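Side-chain contacts in N-glycosylase/DNA lyase (Methanocaldococcus jannaschii, PDB 3FHF), which belongs to the helix-hairpin-helix superfamily of DNA glycosylases, as an all-helical archaeal member of the Ogg group: residues D111-F116 with V145-V150; N164-E169 with E183-D188. One frame throughout, in Å; residues are numbered along the deposited sequence.

Interaction 1: residues D111-F116 with V145-V150; sequences DIVESF and VGYDDV
Val113, on helix 109-115, meets the phenolic end of Tyr147, whose backbone N takes part in the Schellman motif closing helix 135-144. That motif is defined by Tyr147 N bonding to Leu142 O and Gly146 N to Arg143 O, with Gly146 at positive phi (111°), as its C-prime residue. Helix 135-144 is the second helix of what is, by family and sequence, the helix-hairpin-helix element of this glycosylase; helix 119-129 precedes it.

The tighter part centres on one methyl. Val113 CG1 makes an apolar contact with Tyr147 CE2 at 4.0 Å, approaching the ring obliquely, and a van der Waals contact with the hydroxyl, Tyr147 OH, at 3.8 Å, while the two side chains run past each other in opposite senses. This methyl stands anti to the backbone N of Val113 (chi1 167°), which turns it to the phenol. Val113 is buried, and Phe141 and Leu142 of helix 135-144 and Trp44 of helix 41-54 also pack on it.

Toward Glu114 the contact slackens. Glu114 CG comes only to 4.1 Å from Tyr147 OH, and the two side chains cross at about a right angle, with carboxylate and ring planes 82° apart. Both residues are partly exposed, and Glu114 loses just 15 Å² of the 98 Å² buried between the segments. Carboxylate and phenol do not bond directly; a water bridges them. Glu114 OE2 also pairs with Lys37, a charge that probably favours the ionised carboxylate. The water donates to Glu114 OE2 at 2.6 Å and is hydrogen-bonded to Tyr147 OH at 2.8 Å.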
ATOM      1  N   ASP A 111       4.924 -17.023   6.013  1.00 19.43           N
ATOM      2  CA  ASP A 111       4.653 -17.857   7.181  1.00 19.80           C
ATOM      3  C   ASP A 111       4.517 -17.014   8.448  1.00 16.68           C
ATOM      4  O   ASP A 111       3.686 -17.302   9.300  1.00 16.50           O
ATOM      5  CB  ASP A 111       5.764 -18.890   7.374  1.00 24.37           C
ATOM      6  CG  ASP A 111       5.945 -19.774   6.165  1.00 27.47           C
ATOM      7  OD1 ASP A 111       4.926 -20.164   5.556  1.00 31.14           O
ATOM      8  OD2 ASP A 111       7.104 -20.083   5.828  1.00 32.19           O
ATOM      9  N   ILE A 112       5.341 -15.979   8.569  1.00 15.14           N
ATOM     10  CA  ILE A 112       5.286 -15.101   9.731  1.00 14.31           C
ATOM     11  C   ILE A 112       3.964 -14.337   9.756  1.00 15.01           C
ATOM     12  O   ILE A 112       3.252 -14.338  10.760  1.00 14.94           O
ATOM     13  CB  ILE A 112       6.429 -14.059   9.712  1.00 15.79           C
ATOM     14  CG1 ILE A 112       7.783 -14.753   9.866  1.00 15.18           C
ATOM     15  CG2 ILE A 112       6.216 -13.038  10.831  1.00 14.84           C
ATOM     16  CD1 ILE A 112       8.982 -13.841   9.593  1.00 16.68           C
ATOM     17  N   VAL A 113       3.647 -13.673   8.648  1.00 14.36           N
ATOM     18  CA  VAL A 113       2.412 -12.893   8.561  1.00 13.50           C
ATOM     19  C   VAL A 113       1.146 -13.726   8.796  1.00 13.02           C
ATOM     20  O   VAL A 113       0.236 -13.292   9.501  1.00 10.51           O
ATOM     21  CB  VAL A 113       2.312 -12.166   7.183  1.00 13.54           C
ATOM     22  CG1 VAL A 113       0.903 -11.619   6.956  1.00 12.35           C
ATOM     23  CG2 VAL A 113       3.315 -11.018   7.137  1.00 12.58           C
ATOM     24  N   GLU A 114       1.086 -14.920   8.215  1.00 15.00           N
ATOM     25  CA  GLU A 114      -0.098 -15.757   8.384  1.00 17.93           C
ATOM     26  C   GLU A 114      -0.219 -16.380   9.773  1.00 19.68           C
ATOM     27  O   GLU A 114      -1.288 -16.865  10.147  1.00 18.98           O
ATOM     28  CB  GLU A 114      -0.135 -16.852   7.315  1.00 20.18           C
ATOM     29  CG  GLU A 114      -0.121 -16.319   5.895  1.00 21.16           C
ATOM     30  CD  GLU A 114      -0.545 -17.361   4.873  1.00 26.19           C
ATOM     31  OE1 GLU A 114      -0.020 -18.499   4.911  1.00 23.90           O
ATOM     32  OE2 GLU A 114      -1.404 -17.033   4.026  1.00 27.44           O
ATOM     33  N   SER A 115       0.862 -16.353  10.546  1.00 19.21           N
ATOM     34  CA  SER A 115       0.832 -16.933  11.885  1.00 19.95           C
ATOM     35  C   SER A 115       0.012 -16.074  12.842  1.00 20.80           C
ATOM     36  O   SER A 115      -0.546 -16.580  13.812  1.00 21.52           O
ATOM     37  CB  SER A 115       2.257 -17.088  12.434  1.00 20.25           C
ATOM     38  OG  SER A 115       2.799 -15.834  12.824  1.00 20.60           O
ATOM     39  N   PHE A 116      -0.065 -14.775  12.569  1.00 20.40           N
ATOM     40  CA  PHE A 116      -0.816 -13.868  13.434  1.00 21.26           C
ATOM     41  C   PHE A 116      -2.327 -14.055  13.363  1.00 22.65           C
ATOM     42  O   PHE A 116      -2.863 -14.551  12.371  1.00 22.43           O
ATOM     43  CB  PHE A 116      -0.455 -12.416  13.112  1.00 18.98           C
ATOM     44  CG  PHE A 116       0.944 -12.044  13.514  1.00 17.45           C
ATOM     45  CD1 PHE A 116       1.271 -11.870  14.853  1.00 18.09           C
ATOM     46  CD2 PHE A 116       1.949 -11.931  12.558  1.00 17.87           C
ATOM     47  CE1 PHE A 116       2.585 -11.593  15.238  1.00 17.20           C
ATOM     48  CE2 PHE A 116       3.258 -11.656  12.932  1.00 16.86           C
ATOM     49  CZ  PHE A 116       3.578 -11.490  14.277  1.00 14.58           C
ATOM     50  N   VAL A 145      -0.866  -8.250  -0.779  1.00  8.92           N
ATOM     51  CA  VAL A 145      -0.790  -9.698  -0.683  1.00 10.74           C
ATOM     52  C   VAL A 145      -2.131 -10.300  -0.292  1.00 10.55           C
ATOM     53  O   VAL A 145      -2.199 -11.441   0.151  1.00 10.68           O
ATOM     54  CB  VAL A 145       0.328 -10.175   0.294  1.00 11.10           C
ATOM     55  CG1 VAL A 145       1.684  -9.687  -0.215  1.00 13.14           C
ATOM     56  CG2 VAL A 145       0.056  -9.694   1.710  1.00  8.85           C
ATOM     57  N   GLY A 146      -3.200  -9.516  -0.432  1.00 11.95           N
ATOM     58  CA  GLY A 146      -4.522 -10.049  -0.158  1.00 13.80           C
ATOM     59  C   GLY A 146      -5.393  -9.643   1.014  1.00 16.01           C
ATOM     60  O   GLY A 146      -6.492 -10.184   1.146  1.00 15.93           O
ATOM     61  N   TYR A 147      -4.953  -8.725   1.867  1.00 12.36           N
ATOM     62  CA  TYR A 147      -5.796  -8.349   2.996  1.00 12.85           C
ATOM     63  C   TYR A 147      -6.677  -7.161   2.622  1.00 13.29           C
ATOM     64  O   TYR A 147      -6.248  -6.255   1.917  1.00 13.69           O
ATOM     65  CB  TYR A 147      -4.924  -8.092   4.228  1.00 12.13           C
ATOM     66  CG  TYR A 147      -4.242  -9.365   4.691  1.00 11.45           C
ATOM     67  CD1 TYR A 147      -4.931 -10.317   5.455  1.00 15.37           C
ATOM     68  CD2 TYR A 147      -2.937  -9.660   4.299  1.00 13.67           C
ATOM     69  CE1 TYR A 147      -4.333 -11.538   5.812  1.00 13.56           C
ATOM     70  CE2 TYR A 147      -2.329 -10.870   4.648  1.00 15.11           C
ATOM     71  CZ  TYR A 147      -3.033 -11.803   5.401  1.00 16.39           C
ATOM     72  OH  TYR A 147      -2.430 -12.996   5.723  1.00 15.59           O
ATOM     73  N   ASP A 148      -7.918  -7.176   3.089  1.00 11.45           N
ATOM     74  CA  ASP A 148      -8.868  -6.138   2.702  1.00 15.22           C
ATOM     75  C   ASP A 148      -9.256  -5.041   3.668  1.00 13.83           C
ATOM     76  O   ASP A 148      -9.934  -4.103   3.258  1.00 13.02           O
ATOM     77  CB  ASP A 148     -10.167  -6.790   2.234  1.00 19.67           C
ATOM     78  CG  ASP A 148      -9.963  -7.733   1.070  1.00 23.48           C
ATOM     79  OD1 ASP A 148      -9.379  -7.313   0.042  1.00 26.13           O
ATOM     80  OD2 ASP A 148     -10.403  -8.895   1.186  1.00 25.58           O
ATOM     81  N   ASP A 149      -8.838  -5.129   4.923  1.00 14.56           N
ATOM     82  CA  ASP A 149      -9.262  -4.131   5.894  1.00 14.59           C
ATOM     83  C   ASP A 149      -8.207  -3.173   6.449  1.00 14.53           C
ATOM     84  O   ASP A 149      -8.290  -2.769   7.610  1.00 16.28           O
ATOM     85  CB  ASP A 149     -10.003  -4.843   7.040  1.00 15.97           C
ATOM     86  CG  ASP A 149     -10.854  -3.892   7.881  1.00 19.40           C
ATOM     87  OD1 ASP A 149     -11.432  -2.940   7.316  1.00 16.79           O
ATOM     88  OD2 ASP A 149     -10.964  -4.112   9.109  1.00 18.82           O
ATOM     89  N   VAL A 150      -7.221  -2.811   5.630  1.00 13.73           N
ATOM     90  CA  VAL A 150      -6.203  -1.850   6.047  1.00 12.92           C
ATOM     91  C   VAL A 150      -6.098  -0.745   4.999  1.00 14.20           C
ATOM     92  O   VAL A 150      -6.020  -1.000   3.787  1.00 13.45           O
ATOM     93  CB  VAL A 150      -4.808  -2.489   6.237  1.00 13.59           C
ATOM     94  CG1 VAL A 150      -4.828  -3.418   7.435  1.00 15.24           C
ATOM     95  CG2 VAL A 150      -4.389  -3.233   4.982  1.00 12.68           C
TER
HETATM   96  O   HOH W   1      -2.818 -14.875   3.624  1.00 12.13           O

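Interaction 2: residues N164-E169 with E183-D188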
ATOM      1  N   ASN A 164     -11.187  18.644   2.180  1.00 23.87           N
ATOM      2  CA  ASN A 164     -12.628  18.440   2.226  1.00 24.02           C
ATOM      3  C   ASN A 164     -13.151  18.319   3.661  1.00 23.38           C
ATOM      4  O   ASN A 164     -14.237  17.785   3.910  1.00 22.13           O
ATOM      5  CB  ASN A 164     -13.000  17.220   1.385  1.00 25.72           C
ATOM      6  CG  ASN A 164     -12.822  17.477  -0.101  1.00 26.62           C
ATOM      7  OD1 ASN A 164     -13.553  18.275  -0.692  1.00 26.00           O
ATOM      8  ND2 ASN A 164     -11.843  16.811  -0.710  1.00 25.51           N
ATOM      9  N   ASN A 165     -12.348  18.808   4.599  1.00 21.61           N
ATOM     10  CA  ASN A 165     -12.699  18.849   6.017  1.00 21.56           C
ATOM     11  C   ASN A 165     -13.003  17.562   6.782  1.00 21.65           C
ATOM     12  O   ASN A 165     -13.836  17.574   7.691  1.00 20.51           O
ATOM     13  CB  ASN A 165     -13.869  19.816   6.201  1.00 25.14           C
ATOM     14  CG  ASN A 165     -13.600  21.168   5.574  1.00 26.29           C
ATOM     15  OD1 ASN A 165     -12.714  21.899   6.011  1.00 29.04           O
ATOM     16  ND2 ASN A 165     -14.357  21.502   4.538  1.00 25.85           N
ATOM     17  N   TYR A 166     -12.340  16.462   6.442  1.00 19.40           N
ATOM     18  CA  TYR A 166     -12.556  15.215   7.172  1.00 19.31           C
ATOM     19  C   TYR A 166     -11.578  15.179   8.340  1.00 19.08           C
ATOM     20  O   TYR A 166     -11.775  14.446   9.306  1.00 19.35           O
ATOM     21  CB  TYR A 166     -12.329  13.990   6.282  1.00 17.09           C
ATOM     22  CG  TYR A 166     -13.360  13.801   5.194  1.00 17.79           C
ATOM     23  CD1 TYR A 166     -13.240  14.454   3.969  1.00 16.67           C
ATOM     24  CD2 TYR A 166     -14.447  12.944   5.380  1.00 17.16           C
ATOM     25  CE1 TYR A 166     -14.171  14.254   2.949  1.00 19.02           C
ATOM     26  CE2 TYR A 166     -15.386  12.743   4.368  1.00 18.32           C
ATOM     27  CZ  TYR A 166     -15.240  13.398   3.156  1.00 17.85           C
ATOM     28  OH  TYR A 166     -16.157  13.196   2.151  1.00 19.72           O
ATOM     29  N   ILE A 167     -10.508  15.965   8.230  1.00 20.27           N
ATOM     30  CA  ILE A 167      -9.500  16.076   9.284  1.00 21.37           C
ATOM     31  C   ILE A 167      -9.117  17.551   9.383  1.00 23.60           C
ATOM     32  O   ILE A 167      -9.156  18.273   8.387  1.00 23.19           O
ATOM     33  CB  ILE A 167      -8.229  15.224   8.988  1.00 21.44           C
ATOM     34  CG1 ILE A 167      -7.571  15.666   7.677  1.00 19.38           C
ATOM     35  CG2 ILE A 167      -8.595  13.757   8.919  1.00 22.54           C
ATOM     36  CD1 ILE A 167      -6.329  14.863   7.329  1.00 21.49           C
ATOM     37  N   ASP A 168      -8.755  17.995  10.581  1.00 26.60           N
ATOM     38  CA  ASP A 168      -8.398  19.395  10.812  1.00 31.10           C
ATOM     39  C   ASP A 168      -7.100  19.909  10.201  1.00 32.55           C
ATOM     40  O   ASP A 168      -7.014  21.074   9.814  1.00 32.63           O
ATOM     41  CB  ASP A 168      -8.369  19.691  12.310  1.00 33.08           C
ATOM     42  CG  ASP A 168      -9.701  20.182  12.826  1.00 37.80           C
ATOM     43  OD1 ASP A 168     -10.361  20.969  12.110  1.00 39.79           O
ATOM     44  OD2 ASP A 168     -10.082  19.798  13.952  1.00 40.25           O
ATOM     45  N   GLU A 169      -6.086  19.059  10.122  1.00 33.15           N
ATOM     46  CA  GLU A 169      -4.808  19.491   9.574  1.00 34.89           C
ATOM     47  C   GLU A 169      -4.047  18.325   8.974  1.00 34.59           C
ATOM     48  O   GLU A 169      -4.263  17.173   9.352  1.00 33.93           O
ATOM     49  CB  GLU A 169      -3.944  20.108  10.683  1.00 36.69           C
ATOM     50  CG  GLU A 169      -4.595  21.244  11.463  1.00 40.48           C
ATOM     51  CD  GLU A 169      -4.705  22.529  10.662  1.00 43.48           C
ATOM     52  OE1 GLU A 169      -5.374  23.471  11.143  1.00 44.88           O
ATOM     53  OE2 GLU A 169      -4.120  22.606   9.559  1.00 44.90           O
ATOM     54  N   GLU A 183      -7.761   5.848   9.461  1.00 19.85           N
ATOM     55  CA  GLU A 183      -8.151   4.625   8.764  1.00 19.06           C
ATOM     56  C   GLU A 183      -9.646   4.346   8.986  1.00 19.26           C
ATOM     57  O   GLU A 183     -10.353   3.910   8.074  1.00 19.44           O
ATOM     58  CB  GLU A 183      -7.293   3.457   9.267  1.00 20.20           C
ATOM     59  CG  GLU A 183      -7.750   2.077   8.828  1.00 20.58           C
ATOM     60  CD  GLU A 183      -6.710   1.006   9.114  1.00 22.48           C
ATOM     61  OE1 GLU A 183      -5.918   0.676   8.200  1.00 22.47           O
ATOM     62  OE2 GLU A 183      -6.675   0.500  10.258  1.00 23.34           O
ATOM     63  N   ASN A 184     -10.132   4.619  10.193  1.00 19.91           N
ATOM     64  CA  ASN A 184     -11.539   4.399  10.511  1.00 19.31           C
ATOM     65  C   ASN A 184     -12.504   5.300   9.745  1.00 19.12           C
ATOM     66  O   ASN A 184     -13.630   4.900   9.451  1.00 16.62           O
ATOM     67  CB  ASN A 184     -11.770   4.537  12.018  1.00 24.84           C
ATOM     68  CG  ASN A 184     -11.756   3.198  12.724  1.00 30.06           C
ATOM     69  OD1 ASN A 184     -12.611   2.350  12.465  1.00 34.24           O
ATOM     70  ND2 ASN A 184     -10.782   2.993  13.608  1.00 32.20           N
ATOM     71  N   ILE A 185     -12.076   6.517   9.427  1.00 18.84           N
ATOM     72  CA  ILE A 185     -12.927   7.417   8.655  1.00 18.74           C
ATOM     73  C   ILE A 185     -13.042   6.816   7.242  1.00 16.94           C
ATOM     74  O   ILE A 185     -14.127   6.705   6.675  1.00 18.38           O
ATOM     75  CB  ILE A 185     -12.304   8.835   8.563  1.00 20.00           C
ATOM     76  CG1 ILE A 185     -12.246   9.469   9.956  1.00 23.38           C
ATOM     77  CG2 ILE A 185     -13.136   9.718   7.628  1.00 21.44           C
ATOM     78  CD1 ILE A 185     -11.439  10.747  10.008  1.00 24.53           C
ATOM     79  N   LEU A 186     -11.907   6.409   6.689  1.00 16.70           N
ATOM     80  CA  LEU A 186     -11.891   5.815   5.358  1.00 15.97           C
ATOM     81  C   LEU A 186     -12.714   4.542   5.354  1.00 14.23           C
ATOM     82  O   LEU A 186     -13.402   4.247   4.379  1.00 16.60           O
ATOM     83  CB  LEU A 186     -10.454   5.514   4.925  1.00 14.85           C
ATOM     84  CG  LEU A 186      -9.576   6.751   4.688  1.00 16.84           C
ATOM     85  CD1 LEU A 186      -8.132   6.344   4.482  1.00 16.06           C
ATOM     86  CD2 LEU A 186     -10.092   7.509   3.477  1.00 15.31           C
ATOM     87  N   ARG A 187     -12.648   3.795   6.450  1.00 16.47           N
ATOM     88  CA  ARG A 187     -13.403   2.555   6.573  1.00 16.81           C
ATOM     89  C   ARG A 187     -14.905   2.855   6.532  1.00 18.67           C
ATOM     90  O   ARG A 187     -15.668   2.105   5.922  1.00 20.79           O
ATOM     91  CB  ARG A 187     -13.021   1.833   7.875  1.00 17.67           C
ATOM     92  CG  ARG A 187     -13.730   0.487   8.089  1.00 18.27           C
ATOM     93  CD  ARG A 187     -13.203  -0.239   9.328  1.00 21.72           C
ATOM     94  NE  ARG A 187     -11.842  -0.752   9.150  1.00 20.62           N
ATOM     95  CZ  ARG A 187     -10.771  -0.296   9.792  1.00 23.75           C
ATOM     96  NH1 ARG A 187     -10.882   0.695  10.669  1.00 22.90           N
ATOM     97  NH2 ARG A 187      -9.580  -0.835   9.559  1.00 20.40           N
ATOM     98  N   ASP A 188     -15.328   3.950   7.168  1.00 20.94           N
ATOM     99  CA  ASP A 188     -16.749   4.334   7.160  1.00 22.13           C
ATOM    100  C   ASP A 188     -17.172   4.727   5.743  1.00 20.58           C
ATOM    101  O   ASP A 188     -18.256   4.365   5.280  1.00 20.78           O
ATOM    102  CB  ASP A 188     -17.021   5.514   8.104  1.00 25.46           C
ATOM    103  CG  ASP A 188     -16.798   5.168   9.569  1.00 32.86           C
ATOM    104  OD1 ASP A 188     -17.181   4.053   9.983  1.00 36.09           O
ATOM    105  OD2 ASP A 188     -16.252   6.018  10.309  1.00 35.22           O
TER
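A small apolar contact, spanning Tyr166, Ile167 and Ile185, packs the loop that follows helix 155-163 against the flank of helix 176-192, its centre about 18 Å from the centre of the chain. Ile185 supplies the helix side alone, and its two branches divide the work. Its CG2 sits 4.1 Å from Tyr166 CD2, approaching the ring at a slant. Its CD1 reaches further, to 3.8 Å from the backbone Tyr166 O and 4.3 Å from Ile167 CG2. The reach follows from the torsions: CG1 stands anti to the carbonyl carbon of Ile185 and the chain continues extended (chi2 170°), which carries CD1 to the Tyr166 carbonyl and the Ile167 methyl. These are separations of ordinary to loose van der Waals contact, and the 107 Å² buried between the segments fits that reading.

The loop takes its course from the way helix 155-163 ends. Asn165, at positive phi (60°), is the C-prime residue of a Schellman motif in which Tyr166 N bonds Leu161 O and Asn165 N bonds Tyr162 O. Directly after this reversal the CB of Tyr166 leaves the backbone toward residues 183-188, and Leu161 packs against both Tyr166 and Ile167. The phenol end of Tyr166 is held separately: its OH is hydrogen-bonded to ND1 of His7, in the N-terminal histidine run that is probably a purification tag.

Away from the face of helix 176-192 that carries Ile185, Arg187 pairs with Glu183 and Asn184. Arg187 NH2 makes a weak salt bridge to Glu183 OE2 at 3.3 Å, and Arg187 NH1 a weak, bent bond (135°) to Asn184 OD1 at 3.0 Å. Arg123 forms a further salt bridge with Glu183, on its other oxygen, OE1.

Overall arrangement
Along the chain both segments of interaction 1 precede those of interaction 2, and their centres lie 24 Å apart, yet both belong to the glycosylase fold of an all-helical chain. Each places a post-helix loop, turned by a Schellman motif, against a different helix: 145-150 on helix 109-115, then 164-169 on helix 176-192. Residues 145-150 connect them directly. A salt bridge of 2.9 Å joins Asp149 OD1 to Arg187 NE, and Glu183 OE1 comes within 3.3 Å of Val150 CA. The loop between helices 135-144 and 155-163 thus touches helix 109-115 through Tyr147 and helix 176-192 through Asp149 and Val150, linking these two parts of the fold.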